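Long-range contact in catechol 1,2-dioxygenase (Acinetobacter sp., PDB 1DMH), which uses ferric iron and molecular oxygen to cleave catechol to cis,cis-muconate, an early step of the beta-ketoadipate pathway: residues A[216-228]-A[239-253]. Residues are numbered along the deposited sequence; the frame is centred on the assembly and turned at random.
Sequences GRHGNRPAHIHYF and TQINVAGDPYTYDDF. With FE (Fe (III) ion), chain C; MCT (4-methylcatechol), chain D.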
loop_
_atom_site.group_PDB
_atom_site.type_symbol
_atom_site.label_atom_id
_atom_site.label_comp_id
_atom_site.label_asym_id
_atom_site.label_seq_id
_atom_site.Cartn_x
_atom_site.Cartn_y
_atom_site.Cartn_z
ATOM N N GLY A 216 -6.874 -4.899 -18.319
ATOM C CA GLY A 216 -6.704 -5.056 -19.760
ATOM C C GLY A 216 -5.798 -3.988 -20.354
ATOM O O GLY A 216 -5.917 -3.644 -21.529
ATOM N N ARG A 217 -4.876 -3.473 -19.542
ATOM C CA ARG A 217 -3.968 -2.415 -19.969
ATOM C C ARG A 217 -2.505 -2.839 -20.023
ATOM O O ARG A 217 -2.087 -3.784 -19.335
ATOM C CB ARG A 217 -4.116 -1.220 -19.028
ATOM C CG ARG A 217 -5.464 -0.535 -19.080
ATOM C CD ARG A 217 -5.486 0.600 -18.055
ATOM N NE ARG A 217 -4.298 1.429 -18.219
ATOM C CZ ARG A 217 -3.799 2.226 -17.288
ATOM N NH1 ARG A 217 -4.391 2.317 -16.108
ATOM N NH2 ARG A 217 -2.664 2.872 -17.511
ATOM N N HIS A 218 -1.722 -2.144 -20.846
ATOM C CA HIS A 218 -0.296 -2.443 -20.954
ATOM C C HIS A 218 0.456 -1.523 -19.999
ATOM O O HIS A 218 -0.114 -0.541 -19.506
ATOM C CB HIS A 218 0.197 -2.221 -22.395
ATOM C CG HIS A 218 0.149 -0.798 -22.840
ATOM N ND1 HIS A 218 1.058 0.150 -22.412
ATOM C CD2 HIS A 218 -0.709 -0.150 -23.663
ATOM C CE1 HIS A 218 0.767 1.318 -22.958
ATOM N NE2 HIS A 218 -0.303 1.163 -23.720
ATOM N N GLY A 219 1.729 -1.823 -19.749
ATOM C CA GLY A 219 2.509 -0.994 -18.854
ATOM C C GLY A 219 3.675 -0.315 -19.534
ATOM O O GLY A 219 4.739 -0.200 -18.946
ATOM N N ASN A 220 3.466 0.166 -20.758
ATOM C CA ASN A 220 4.524 0.813 -21.532
ATOM C C ASN A 220 4.497 2.325 -21.644
ATOM O O ASN A 220 3.436 2.947 -21.668
ATOM C CB ASN A 220 4.517 0.263 -22.946
ATOM C CG ASN A 220 4.662 -1.230 -22.971
ATOM O OD1 ASN A 220 5.653 -1.783 -22.482
ATOM N ND2 ASN A 220 3.664 -1.906 -23.525
ATOM N N ARG A 221 5.693 2.903 -21.745
ATOM C CA ARG A 221 5.854 4.339 -21.929
ATOM C C ARG A 221 6.666 4.539 -23.203
ATOM O O ARG A 221 7.563 3.747 -23.504
ATOM C CB ARG A 221 6.650 4.995 -20.777
ATOM C CG ARG A 221 6.057 4.855 -19.365
ATOM C CD ARG A 221 6.400 6.084 -18.552
ATOM N NE ARG A 221 5.785 7.231 -19.210
ATOM C CZ ARG A 221 6.084 8.504 -18.998
ATOM N NH1 ARG A 221 7.020 8.841 -18.116
ATOM N NH2 ARG A 221 5.476 9.445 -19.726
ATOM N N PRO A 222 6.319 5.558 -23.999
ATOM C CA PRO A 222 7.070 5.838 -25.228
ATOM C C PRO A 222 8.476 6.354 -24.826
ATOM O O PRO A 222 8.689 6.733 -23.667
ATOM C CB PRO A 222 6.222 6.927 -25.885
ATOM C CG PRO A 222 5.607 7.657 -24.661
ATOM C CD PRO A 222 5.147 6.455 -23.885
ATOM N N ALA A 223 9.434 6.356 -25.753
ATOM C CA ALA A 223 10.781 6.869 -25.459
ATOM C C ALA A 223 10.614 8.358 -25.135
ATOM O O ALA A 223 9.964 9.084 -25.878
ATOM C CB ALA A 223 11.683 6.689 -26.667
ATOM N N HIS A 224 11.214 8.803 -24.030
ATOM C CA HIS A 224 11.084 10.189 -23.583
ATOM C C HIS A 224 12.314 10.648 -22.785
ATOM O O HIS A 224 13.118 9.833 -22.310
ATOM C CB HIS A 224 9.861 10.333 -22.679
ATOM C CG HIS A 224 9.937 9.467 -21.466
ATOM N ND1 HIS A 224 9.703 8.107 -21.510
ATOM C CD2 HIS A 224 10.346 9.739 -20.206
ATOM C CE1 HIS A 224 9.963 7.579 -20.328
ATOM N NE2 HIS A 224 10.355 8.548 -19.518
ATOM N N ILE A 225 12.433 11.966 -22.649
ATOM C CA ILE A 225 13.542 12.595 -21.927
ATOM C C ILE A 225 12.941 13.567 -20.908
ATOM O O ILE A 225 12.102 14.389 -21.259
ATOM C CB ILE A 225 14.450 13.357 -22.911
ATOM C CG1 ILE A 225 15.042 12.360 -23.920
ATOM C CG2 ILE A 225 15.550 14.111 -22.145
ATOM C CD1 ILE A 225 15.756 13.010 -25.097
ATOM N N HIS A 226 13.363 13.455 -19.652
ATOM C CA HIS A 226 12.855 14.307 -18.569
ATOM C C HIS A 226 13.627 15.622 -18.441
ATOM O O HIS A 226 14.824 15.666 -18.696
ATOM C CB HIS A 226 12.996 13.580 -17.229
ATOM C CG HIS A 226 12.130 12.371 -17.098
ATOM N ND1 HIS A 226 10.830 12.435 -16.627
ATOM C CD2 HIS A 226 12.369 11.069 -17.384
ATOM C CE1 HIS A 226 10.310 11.218 -16.629
ATOM N NE2 HIS A 226 11.221 10.375 -17.082
ATOM N N TYR A 227 12.926 16.669 -18.012
ATOM C CA TYR A 227 13.518 17.974 -17.770
ATOM C C TYR A 227 13.019 18.610 -16.466
ATOM O O TYR A 227 11.840 18.487 -16.109
ATOM C CB TYR A 227 13.122 18.999 -18.840
ATOM C CG TYR A 227 13.766 18.904 -20.193
ATOM C CD1 TYR A 227 13.320 17.982 -21.141
ATOM C CD2 TYR A 227 14.796 19.778 -20.539
ATOM C CE1 TYR A 227 13.885 17.936 -22.422
ATOM C CE2 TYR A 227 15.376 19.750 -21.804
ATOM C CZ TYR A 227 14.917 18.835 -22.744
ATOM O OH TYR A 227 15.474 18.832 -23.999
ATOM N N PHE A 228 13.939 19.300 -15.789
ATOM C CA PHE A 228 13.658 20.164 -14.642
ATOM C C PHE A 228 14.368 21.426 -15.168
ATOM O O PHE A 228 15.494 21.346 -15.666
ATOM C CB PHE A 228 14.384 19.762 -13.364
ATOM C CG PHE A 228 13.578 18.927 -12.423
ATOM C CD1 PHE A 228 12.186 18.959 -12.426
ATOM C CD2 PHE A 228 14.219 18.123 -11.511
ATOM C CE1 PHE A 228 11.451 18.175 -11.515
ATOM C CE2 PHE A 228 13.501 17.338 -10.600
ATOM C CZ PHE A 228 12.113 17.365 -10.602
ATOM N N THR A 239 8.834 18.846 -16.937
ATOM C CA THR A 239 8.196 18.438 -18.168
ATOM C C THR A 239 9.018 17.321 -18.813
ATOM O O THR A 239 9.943 16.786 -18.204
ATOM C CB THR A 239 8.033 19.671 -19.147
ATOM O OG1 THR A 239 7.174 19.306 -20.231
ATOM C CG2 THR A 239 9.373 20.104 -19.730
ATOM N N GLN A 240 8.661 16.931 -20.026
ATOM C CA GLN A 240 9.448 15.900 -20.695
ATOM C C GLN A 240 9.147 16.010 -22.174
ATOM O O GLN A 240 8.192 16.695 -22.562
ATOM C CB GLN A 240 9.047 14.510 -20.219
ATOM C CG GLN A 240 7.863 13.988 -20.976
ATOM C CD GLN A 240 7.419 12.585 -20.583
ATOM O OE1 GLN A 240 6.650 11.949 -21.337
ATOM N NE2 GLN A 240 7.860 12.099 -19.420
ATOM N N ILE A 241 9.978 15.390 -23.003
ATOM C CA ILE A 241 9.686 15.376 -24.433
ATOM C C ILE A 241 9.601 13.932 -24.875
ATOM O O ILE A 241 10.263 13.064 -24.316
ATOM C CB ILE A 241 10.717 16.151 -25.293
ATOM C CG1 ILE A 241 12.145 15.683 -25.017
ATOM C CG2 ILE A 241 10.523 17.635 -25.056
ATOM C CD1 ILE A 241 13.219 16.423 -25.831
ATOM N N ASN A 242 8.732 13.702 -25.849
ATOM C CA ASN A 242 8.473 12.393 -26.428
ATOM C C ASN A 242 9.136 12.310 -27.781
ATOM O O ASN A 242 9.047 13.250 -28.574
ATOM C CB ASN A 242 6.973 12.209 -26.636
ATOM C CG ASN A 242 6.269 11.934 -25.381
ATOM O OD1 ASN A 242 6.346 10.824 -24.873
ATOM N ND2 ASN A 242 5.596 12.946 -24.821
ATOM N N VAL A 243 9.788 11.190 -28.053
ATOM C CA VAL A 243 10.429 11.028 -29.354
ATOM C C VAL A 243 9.308 10.716 -30.362
ATOM O O VAL A 243 8.564 9.732 -30.214
ATOM C CB VAL A 243 11.487 9.888 -29.309
ATOM C CG1 VAL A 243 12.078 9.668 -30.688
ATOM C CG2 VAL A 243 12.585 10.246 -28.296
ATOM N N ALA A 244 9.169 11.568 -31.371
ATOM C CA ALA A 244 8.114 11.362 -32.361
ATOM C C ALA A 244 8.246 9.997 -33.071
ATOM O O ALA A 244 9.349 9.486 -33.297
ATOM C CB ALA A 244 8.108 12.539 -33.393
ATOM N N GLY A 245 7.103 9.398 -33.384
ATOM C CA GLY A 245 7.105 8.121 -34.074
ATOM C C GLY A 245 6.995 6.913 -33.170
ATOM O O GLY A 245 6.725 5.817 -33.648
ATOM N N ASP A 246 7.196 7.092 -31.864
ATOM C CA ASP A 246 7.127 5.969 -30.952
ATOM C C ASP A 246 5.705 5.408 -30.978
ATOM O O ASP A 246 4.739 6.155 -31.044
ATOM C CB ASP A 246 7.514 6.412 -29.542
ATOM C CG ASP A 246 7.658 5.244 -28.594
ATOM O OD1 ASP A 246 6.639 4.594 -28.311
ATOM O OD2 ASP A 246 8.786 4.952 -28.138
ATOM N N PRO A 247 5.564 4.078 -30.930
ATOM C CA PRO A 247 4.289 3.361 -30.951
ATOM C C PRO A 247 3.393 3.734 -29.794
ATOM O O PRO A 247 2.180 3.595 -29.879
ATOM C CB PRO A 247 4.716 1.898 -30.839
ATOM C CG PRO A 247 6.072 1.904 -31.437
ATOM C CD PRO A 247 6.656 3.110 -30.780
ATOM N N TYR A 248 3.996 4.191 -28.704
ATOM C CA TYR A 248 3.230 4.536 -27.526
ATOM C C TYR A 248 3.094 6.013 -27.259
ATOM O O TYR A 248 2.649 6.418 -26.181
ATOM C CB TYR A 248 3.830 3.835 -26.318
ATOM C CG TYR A 248 3.685 2.348 -26.434
ATOM C CD1 TYR A 248 2.448 1.756 -26.226
ATOM C CD2 TYR A 248 4.750 1.537 -26.814
ATOM C CE1 TYR A 248 2.259 0.392 -26.389
ATOM C CE2 TYR A 248 4.571 0.157 -26.978
ATOM C CZ TYR A 248 3.314 -0.404 -26.760
ATOM O OH TYR A 248 3.081 -1.757 -26.887
ATOM N N THR A 249 3.469 6.818 -28.249
ATOM C CA THR A 249 3.378 8.255 -28.108
ATOM C C THR A 249 2.029 8.683 -27.558
ATOM O O THR A 249 1.956 9.453 -26.618
ATOM C CB THR A 249 3.606 8.950 -29.450
ATOM O OG1 THR A 249 4.916 8.633 -29.912
ATOM C CG2 THR A 249 3.495 10.450 -29.301
ATOM N N TYR A 250 0.952 8.178 -28.132
ATOM C CA TYR A 250 -0.357 8.592 -27.657
ATOM C C TYR A 250 -1.063 7.486 -26.896
ATOM O O TYR A 250 -2.296 7.422 -26.864
ATOM C CB TYR A 250 -1.217 9.067 -28.836
ATOM C CG TYR A 250 -0.556 10.166 -29.637
ATOM C CD1 TYR A 250 -0.629 11.504 -29.222
ATOM C CD2 TYR A 250 0.229 9.865 -30.758
ATOM C CE1 TYR A 250 0.066 12.521 -29.904
ATOM C CE2 TYR A 250 0.931 10.874 -31.451
ATOM C CZ TYR A 250 0.845 12.194 -31.018
ATOM O OH TYR A 250 1.545 13.179 -31.698
ATOM N N ASP A 251 -0.282 6.620 -26.264
ATOM C CA ASP A 251 -0.864 5.523 -25.536
ATOM C C ASP A 251 0.090 5.145 -24.420
ATOM O O ASP A 251 0.440 3.985 -24.219
ATOM C CB ASP A 251 -1.125 4.369 -26.509
ATOM C CG ASP A 251 -1.826 3.196 -25.860
ATOM O OD1 ASP A 251 -2.546 3.393 -24.852
ATOM O OD2 ASP A 251 -1.679 2.069 -26.389
ATOM N N ASP A 252 0.503 6.174 -23.700
ATOM C CA ASP A 252 1.425 6.076 -22.575
ATOM C C ASP A 252 0.639 5.520 -21.369
ATOM O O ASP A 252 -0.446 6.015 -21.082
ATOM C CB ASP A 252 1.940 7.497 -22.338
ATOM C CG ASP A 252 2.860 7.621 -21.171
ATOM O OD1 ASP A 252 3.357 6.611 -20.629
ATOM O OD2 ASP A 252 3.110 8.788 -20.802
ATOM N N PHE A 253 1.160 4.511 -20.673
ATOM C CA PHE A 253 0.424 3.977 -19.533
ATOM C C PHE A 253 0.373 4.996 -18.373
ATOM O O PHE A 253 -0.467 4.888 -17.477
ATOM C CB PHE A 253 1.036 2.642 -19.039
ATOM C CG PHE A 253 2.024 2.780 -17.890
ATOM C CD1 PHE A 253 3.365 3.084 -18.118
ATOM C CD2 PHE A 253 1.597 2.597 -16.567
ATOM C CE1 PHE A 253 4.274 3.199 -17.020
ATOM C CE2 PHE A 253 2.491 2.712 -15.485
ATOM C CZ PHE A 253 3.831 3.013 -15.717
HETATM FE FE FE C . 10.979 8.358 -17.586
HETATM C C1 MCT D . 7.162 6.245 -15.014
HETATM C C2 MCT D . 7.653 7.516 -15.360
HETATM C C3 MCT D . 8.872 7.592 -16.066
HETATM O O3 MCT D . 9.362 8.825 -16.412
HETATM C C4 MCT D . 9.583 6.459 -16.420
HETATM O O4 MCT D . 10.762 6.591 -17.113
HETATM C C5 MCT D . 9.125 5.210 -16.095
HETATM C C6 MCT D . 7.844 5.102 -15.351
HETATM C C MCT D . 5.836 6.136 -14.239
HETATM O O HOH W 1 9.639 14.833 -16.037
HETATM O O HOH W 2 10.129 7.704 -15.243
#
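Strand 224-228 pairs with strand 239-243 as an antiparallel hairpin, with Ile225-Ile241 and Tyr227-Thr239 as its hydrogen-bonded pairs. Val243 N extends the pairing to Ala223 O. Further back, Phe253 N bonds to Asn220 O at 2.9 Å. His224, His226, Gln240 and Asn242 lie on the face that carries the active site. The ferric ion is held by His224 NE2 at 2.0 Å and His226 NE2 at 2.1 Å. CG of His224 sits between its backbone N and carbonyl carbon (chi1 60°), and the ring nitrogen that does not bind iron, ND1, donates to Pro222 O almost in line (N-H...O 175°). Together with the iron bond it holds the ring orientation. ND1 of His226 is tied through a water to Thr239 O. Arg221 grips Asp252 side-on: NE meets OD1 at 2.9 Å and NH2 meets OD2 at 2.7 Å, with guanidinium and carboxylate only 8° from coplanar. NH2 also makes a weak bond to Gln240 OE1. With NE and NH2 on Asp252, NH1 is left facing 4-methylcatechol O3, to which it makes a weak bond. Phe253 CE1 lies 3.4 Å from Arg221 CG, and Phe253 CZ approaches the methyl carbon of the ligand. Away from the iron, Asp246, at the end of the turn after strand 239-243, reaches back to segment 216-228. Its OD2 accepts from Ala223 N, which comes from above the carboxylate plane, while OD1 closes an Asx turn with Tyr248 N. Asn220 CB stands over the centre of the Tyr248 ring in a CH-pi contact at 3.9 Å to the ring centroid. Tyr164 joins the two histidines as an iron ligand. On the opposite face, Ile225 and Tyr227 pack on strand 152-157, and Ile241 on strands 262-268 and 283-291. Strand 220-230 also pairs with strand 152-157, and strand 237-243 with strand 262-268, so the hairpin lies inside the mixed sheet of the intradiol dioxygenase domain.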